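Putative uncharacterized protein (Bacillus anthracis, PDB 3LNO) is of unknown function but belongs to the DUF59 family and, as in related proteins, may take part in iron-sulfur cluster assembly. Local coordinates at residues D22-Y36 and T49-I63. Residues are numbered along the deposited sequence; the frame is centred on the assembly and turned at random.
Sequences DPELGVDIVNLGLVY and TMTMTSIGCPMAGQI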
loop_
_atom_site.group_PDB
_atom_site.type_symbol
_atom_site.label_atom_id
_atom_site.label_comp_id
_atom_site.label_asym_id
_atom_site.label_seq_id
_atom_site.Cartn_x
_atom_site.Cartn_y
_atom_site.Cartn_z
ATOM N N ASP A 22 -1.560 -8.710 3.284
ATOM C CA ASP A 22 -0.455 -9.658 3.055
ATOM C C ASP A 22 -0.879 -11.043 3.550
ATOM O O ASP A 22 -0.997 -11.252 4.748
ATOM C CB ASP A 22 0.829 -9.216 3.764
ATOM C CG ASP A 22 1.995 -10.203 3.545
ATOM O OD1 ASP A 22 3.145 -9.872 3.891
ATOM O OD2 ASP A 22 1.769 -11.304 3.006
ATOM N N PRO A 23 -1.108 -11.993 2.628
ATOM C CA PRO A 23 -1.708 -13.269 3.035
ATOM C C PRO A 23 -0.888 -14.033 4.084
ATOM O O PRO A 23 -1.457 -14.663 4.973
ATOM C CB PRO A 23 -1.783 -14.063 1.727
ATOM C CG PRO A 23 -1.718 -13.042 0.645
ATOM C CD PRO A 23 -0.843 -11.936 1.180
ATOM N N GLU A 24 0.431 -13.973 3.990
ATOM C CA GLU A 24 1.277 -14.678 4.941
ATOM C C GLU A 24 1.168 -14.127 6.369
ATOM O O GLU A 24 1.315 -14.871 7.332
ATOM C CB GLU A 24 2.728 -14.653 4.462
ATOM C CG GLU A 24 2.918 -15.297 3.087
ATOM C CD GLU A 24 4.101 -14.719 2.323
ATOM O OE1 GLU A 24 4.186 -13.471 2.209
ATOM O OE2 GLU A 24 4.939 -15.515 1.834
ATOM N N LEU A 25 0.906 -12.831 6.521
ATOM C CA LEU A 25 0.813 -12.285 7.868
ATOM C C LEU A 25 -0.593 -11.994 8.342
ATOM O O LEU A 25 -0.796 -11.745 9.525
ATOM C CB LEU A 25 1.654 -11.028 8.006
ATOM C CG LEU A 25 3.138 -11.313 8.061
ATOM C CD1 LEU A 25 3.909 -10.007 7.967
ATOM C CD2 LEU A 25 3.467 -12.094 9.352
ATOM N N GLY A 26 -1.561 -12.002 7.434
ATOM C CA GLY A 26 -2.924 -11.659 7.806
ATOM C C GLY A 26 -3.081 -10.212 8.257
ATOM O O GLY A 26 -3.984 -9.904 9.029
ATOM N N VAL A 27 -2.219 -9.323 7.757
ATOM C CA VAL A 27 -2.250 -7.908 8.133
ATOM C C VAL A 27 -2.201 -7.085 6.856
ATOM O O VAL A 27 -1.544 -7.495 5.893
ATOM C CB VAL A 27 -1.070 -7.559 9.090
ATOM C CG1 VAL A 27 -0.897 -6.054 9.269
ATOM C CG2 VAL A 27 -1.317 -8.198 10.447
ATOM N N ASP A 28 -2.905 -5.956 6.812
ATOM C CA ASP A 28 -2.942 -5.162 5.579
ATOM C C ASP A 28 -1.630 -4.437 5.345
ATOM O O ASP A 28 -0.874 -4.193 6.284
ATOM C CB ASP A 28 -4.085 -4.165 5.584
ATOM C CG ASP A 28 -3.883 -3.049 6.595
ATOM O OD1 ASP A 28 -3.068 -2.125 6.325
ATOM O OD2 ASP A 28 -4.552 -3.090 7.660
ATOM N N ILE A 29 -1.373 -4.063 4.097
ATOM C CA ILE A 29 -0.057 -3.542 3.740
ATOM C C ILE A 29 0.234 -2.175 4.359
ATOM O O ILE A 29 1.389 -1.788 4.546
ATOM C CB ILE A 29 0.129 -3.525 2.205
ATOM C CG1 ILE A 29 -0.875 -2.579 1.542
ATOM C CG2 ILE A 29 -0.074 -4.917 1.660
ATOM C CD1 ILE A 29 -0.665 -2.401 0.026
ATOM N N VAL A 30 -0.817 -1.416 4.620
ATOM C CA VAL A 30 -0.697 -0.140 5.298
ATOM C C VAL A 30 -0.194 -0.356 6.738
ATOM O O VAL A 30 0.864 0.176 7.130
ATOM C CB VAL A 30 -2.047 0.634 5.255
ATOM C CG1 VAL A 30 -2.072 1.767 6.270
ATOM C CG2 VAL A 30 -2.264 1.192 3.858
ATOM N N ASN A 31 -0.919 -1.167 7.512
ATOM C CA ASN A 31 -0.493 -1.446 8.885
ATOM C C ASN A 31 0.855 -2.170 8.966
ATOM O O ASN A 31 1.586 -2.006 9.933
ATOM C CB ASN A 31 -1.595 -2.151 9.690
ATOM C CG ASN A 31 -2.694 -1.189 10.126
ATOM O OD1 ASN A 31 -3.773 -1.175 9.538
ATOM N ND2 ASN A 31 -2.416 -0.363 11.151
ATOM N N LEU A 32 1.221 -2.912 7.921
ATOM C CA LEU A 32 2.551 -3.508 7.918
ATOM C C LEU A 32 3.685 -2.503 7.715
ATOM O O LEU A 32 4.828 -2.800 8.027
ATOM C CB LEU A 32 2.680 -4.591 6.855
ATOM C CG LEU A 32 2.180 -5.973 7.265
ATOM C CD1 LEU A 32 2.398 -6.942 6.112
ATOM C CD2 LEU A 32 2.874 -6.467 8.537
ATOM N N GLY A 33 3.374 -1.333 7.179
ATOM C CA GLY A 33 4.414 -0.375 6.847
ATOM C C GLY A 33 5.032 -0.624 5.482
ATOM O O GLY A 33 6.155 -0.164 5.218
ATOM N N LEU A 34 4.342 -1.371 4.616
ATOM C CA LEU A 34 4.901 -1.666 3.286
ATOM C C LEU A 34 4.744 -0.547 2.278
ATOM O O LEU A 34 5.471 -0.525 1.287
ATOM C CB LEU A 34 4.309 -2.936 2.665
ATOM C CG LEU A 34 4.515 -4.231 3.450
ATOM C CD1 LEU A 34 3.849 -5.347 2.699
ATOM C CD2 LEU A 34 6.024 -4.495 3.633
ATOM N N VAL A 35 3.794 0.357 2.510
ATOM C CA VAL A 35 3.526 1.433 1.567
ATOM C C VAL A 35 4.359 2.677 1.902
ATOM O O VAL A 35 4.151 3.331 2.948
ATOM C CB VAL A 35 2.038 1.797 1.508
ATOM C CG1 VAL A 35 1.790 2.769 0.368
ATOM C CG2 VAL A 35 1.172 0.547 1.313
ATOM N N TYR A 36 5.303 2.991 1.010
ATOM C CA TYR A 36 6.245 4.113 1.202
ATOM C C TYR A 36 5.749 5.449 0.658
ATOM O O TYR A 36 6.082 6.502 1.169
ATOM C CB TYR A 36 7.583 3.794 0.522
ATOM C CG TYR A 36 8.387 2.746 1.218
ATOM C CD1 TYR A 36 7.972 2.237 2.440
ATOM C CD2 TYR A 36 9.574 2.254 0.653
ATOM C CE1 TYR A 36 8.707 1.268 3.107
ATOM C CE2 TYR A 36 10.325 1.298 1.306
ATOM C CZ TYR A 36 9.879 0.826 2.549
ATOM O OH TYR A 36 10.596 -0.088 3.231
ATOM N N THR A 49 4.228 3.496 -4.344
ATOM C CA THR A 49 5.576 2.939 -4.163
ATOM C C THR A 49 5.571 2.109 -2.885
ATOM O O THR A 49 5.242 2.601 -1.796
ATOM C CB THR A 49 6.597 4.107 -3.982
ATOM O OG1 THR A 49 6.491 4.992 -5.100
ATOM C CG2 THR A 49 8.043 3.611 -3.864
HETATM N N MSE A 50 5.926 0.844 -3.008
HETATM C CA MSE A 50 5.875 -0.027 -1.857
HETATM C C MSE A 50 7.003 -1.041 -1.907
HETATM O O MSE A 50 7.717 -1.162 -2.917
HETATM C CB MSE A 50 4.523 -0.739 -1.811
HETATM C CG MSE A 50 4.324 -1.736 -2.947
HETATM SE SE MSE A 50 2.524 -2.541 -2.832
HETATM C CE MSE A 50 2.630 -3.427 -1.081
ATOM N N THR A 51 7.183 -1.750 -0.803
ATOM C CA THR A 51 8.144 -2.849 -0.769
ATOM C C THR A 51 7.440 -4.125 -0.300
ATOM O O THR A 51 6.223 -4.128 -0.151
ATOM C CB THR A 51 9.333 -2.508 0.114
ATOM O OG1 THR A 51 10.361 -3.473 -0.114
ATOM C CG2 THR A 51 8.937 -2.523 1.595
HETATM N N MSE A 52 8.176 -5.217 -0.119
HETATM C CA MSE A 52 7.602 -6.451 0.427
HETATM C C MSE A 52 8.329 -6.776 1.718
HETATM O O MSE A 52 9.333 -6.134 2.041
HETATM C CB MSE A 52 7.784 -7.600 -0.548
HETATM C CG MSE A 52 7.127 -7.341 -1.891
HETATM SE SE MSE A 52 5.208 -7.506 -1.666
HETATM C CE MSE A 52 4.701 -6.112 -2.946
ATOM N N THR A 53 7.856 -7.768 2.459
ATOM C CA THR A 53 8.541 -8.112 3.704
ATOM C C THR A 53 9.956 -8.674 3.500
ATOM O O THR A 53 10.784 -8.603 4.399
ATOM C CB THR A 53 7.717 -9.068 4.568
ATOM O OG1 THR A 53 7.409 -10.252 3.817
ATOM C CG2 THR A 53 6.439 -8.402 4.983
ATOM N N SER A 54 10.218 -9.224 2.316
ATOM C CA SER A 54 11.504 -9.851 1.976
ATOM C C SER A 54 11.614 -9.930 0.462
ATOM O O SER A 54 10.601 -10.111 -0.221
ATOM C CB SER A 54 11.592 -11.280 2.538
ATOM O OG SER A 54 10.525 -12.088 2.034
ATOM N N ILE A 55 12.830 -9.800 -0.063
ATOM C CA ILE A 55 13.048 -9.954 -1.496
ATOM C C ILE A 55 12.461 -11.276 -1.984
ATOM O O ILE A 55 11.923 -11.357 -3.093
ATOM C CB ILE A 55 14.535 -9.907 -1.866
ATOM C CG1 ILE A 55 15.126 -8.543 -1.516
ATOM C CG2 ILE A 55 14.710 -10.143 -3.359
ATOM C CD1 ILE A 55 15.103 -7.585 -2.677
ATOM N N GLY A 56 12.553 -12.303 -1.142
ATOM C CA GLY A 56 12.049 -13.619 -1.494
ATOM C C GLY A 56 10.543 -13.661 -1.686
ATOM O O GLY A 56 10.046 -14.406 -2.534
ATOM N N CYS A 57 9.836 -12.836 -0.912
ATOM C CA CYS A 57 8.370 -12.866 -0.789
ATOM C C CYS A 57 7.607 -13.315 -2.025
ATOM O O CYS A 57 7.604 -12.635 -3.048
ATOM C CB CYS A 57 7.833 -11.517 -0.329
ATOM S SG CYS A 57 6.059 -11.556 -0.017
ATOM N N PRO A 58 6.925 -14.458 -1.914
ATOM C CA PRO A 58 6.259 -15.132 -3.033
ATOM C C PRO A 58 4.925 -14.490 -3.400
ATOM O O PRO A 58 4.466 -14.653 -4.533
ATOM C CB PRO A 58 6.015 -16.547 -2.490
ATOM C CG PRO A 58 6.760 -16.614 -1.157
ATOM C CD PRO A 58 6.821 -15.225 -0.664
HETATM N N MSE A 59 4.317 -13.768 -2.460
HETATM C CA MSE A 59 3.005 -13.158 -2.690
HETATM C C MSE A 59 3.085 -11.813 -3.425
HETATM O O MSE A 59 2.077 -11.126 -3.610
HETATM C CB MSE A 59 2.256 -13.003 -1.360
HETATM C CG MSE A 59 1.854 -14.329 -0.709
HETATM SE SE MSE A 59 0.705 -15.429 -1.851
HETATM C CE MSE A 59 0.601 -17.062 -0.765
ATOM N N ALA A 60 4.279 -11.432 -3.858
ATOM C CA ALA A 60 4.458 -10.101 -4.429
ATOM C C ALA A 60 3.540 -9.856 -5.622
ATOM O O ALA A 60 2.970 -8.773 -5.770
ATOM C CB ALA A 60 5.911 -9.872 -4.816
ATOM N N GLY A 61 3.408 -10.854 -6.487
ATOM C CA GLY A 61 2.572 -10.705 -7.668
ATOM C C GLY A 61 1.119 -10.521 -7.290
ATOM O O GLY A 61 0.434 -9.669 -7.830
ATOM N N GLN A 62 0.649 -11.318 -6.340
ATOM C CA GLN A 62 -0.732 -11.214 -5.881
ATOM C C GLN A 62 -1.019 -9.892 -5.153
ATOM O O GLN A 62 -2.109 -9.340 -5.264
ATOM C CB GLN A 62 -1.082 -12.394 -4.982
ATOM C CG GLN A 62 -2.539 -12.409 -4.562
ATOM C CD GLN A 62 -2.846 -13.508 -3.568
ATOM O OE1 GLN A 62 -2.209 -14.567 -3.577
ATOM N NE2 GLN A 62 -3.831 -13.266 -2.703
ATOM N N ILE A 63 -0.043 -9.382 -4.410
ATOM C CA ILE A 63 -0.248 -8.134 -3.681
ATOM C C ILE A 63 -0.438 -6.966 -4.652
ATOM O O ILE A 63 -1.406 -6.212 -4.550
ATOM C CB ILE A 63 0.857 -7.916 -2.611
ATOM C CG1 ILE A 63 0.668 -8.926 -1.476
ATOM C CG2 ILE A 63 0.824 -6.495 -2.069
ATOM C CD1 ILE A 63 1.782 -8.934 -0.433
HETATM O O HOH W 1 5.213 -8.957 1.508
#
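Two backbone hydrogen bonds flank the antiparallel, non-hydrogen-bonded pair Val35 and Met50: Thr51 N gives to Leu34 O (3.0 Å) and Tyr36 N to Thr49 O (2.8 Å). They join the start of strand 35-40 to strand 46-50, the two arms of a beta hairpin.

On the face that carries Val35 and Met50, the selenomethionine Met50 bends at its third torsion (chi3 -62°), which brings CE to Ile29 CD1 at 3.6 Å and close to Leu34 CB; the Ile29 and Met50 side chains run roughly perpendicular. Ile29 CG2 also meets Ile63 CG2, 4.1 Å away.

Leu34 lies along the backbone from Thr51 to Thr53, its CD2 3.8 Å from Met52 C. Thr51 sets its CG2 methyl 3.4 Å from Tyr36 OH, while Tyr36 OH hydrogen-bonds to Pro89 O and Thr51 OG1 to Val86 O.

A water-mediated link starts from the buried Asp22. Its OD2 accepts from Glu24 N, which comes from above the carboxylate plane, closing an Asx turn, and OD1 accepts from a water that in turn accepts from Thr53 N (3.1 Å), tying the turn after strand 21-22 to the loop around Thr53. Near the surface, Pro23 CG packs on Met59 CG at 4.0 Å.

The connection through Thr53 and Met59 leads from the hairpin into helix 60-74, whose Val67 touches both Ile29 and Met50, while Tyr14 of helix 3-16 packs against Val35.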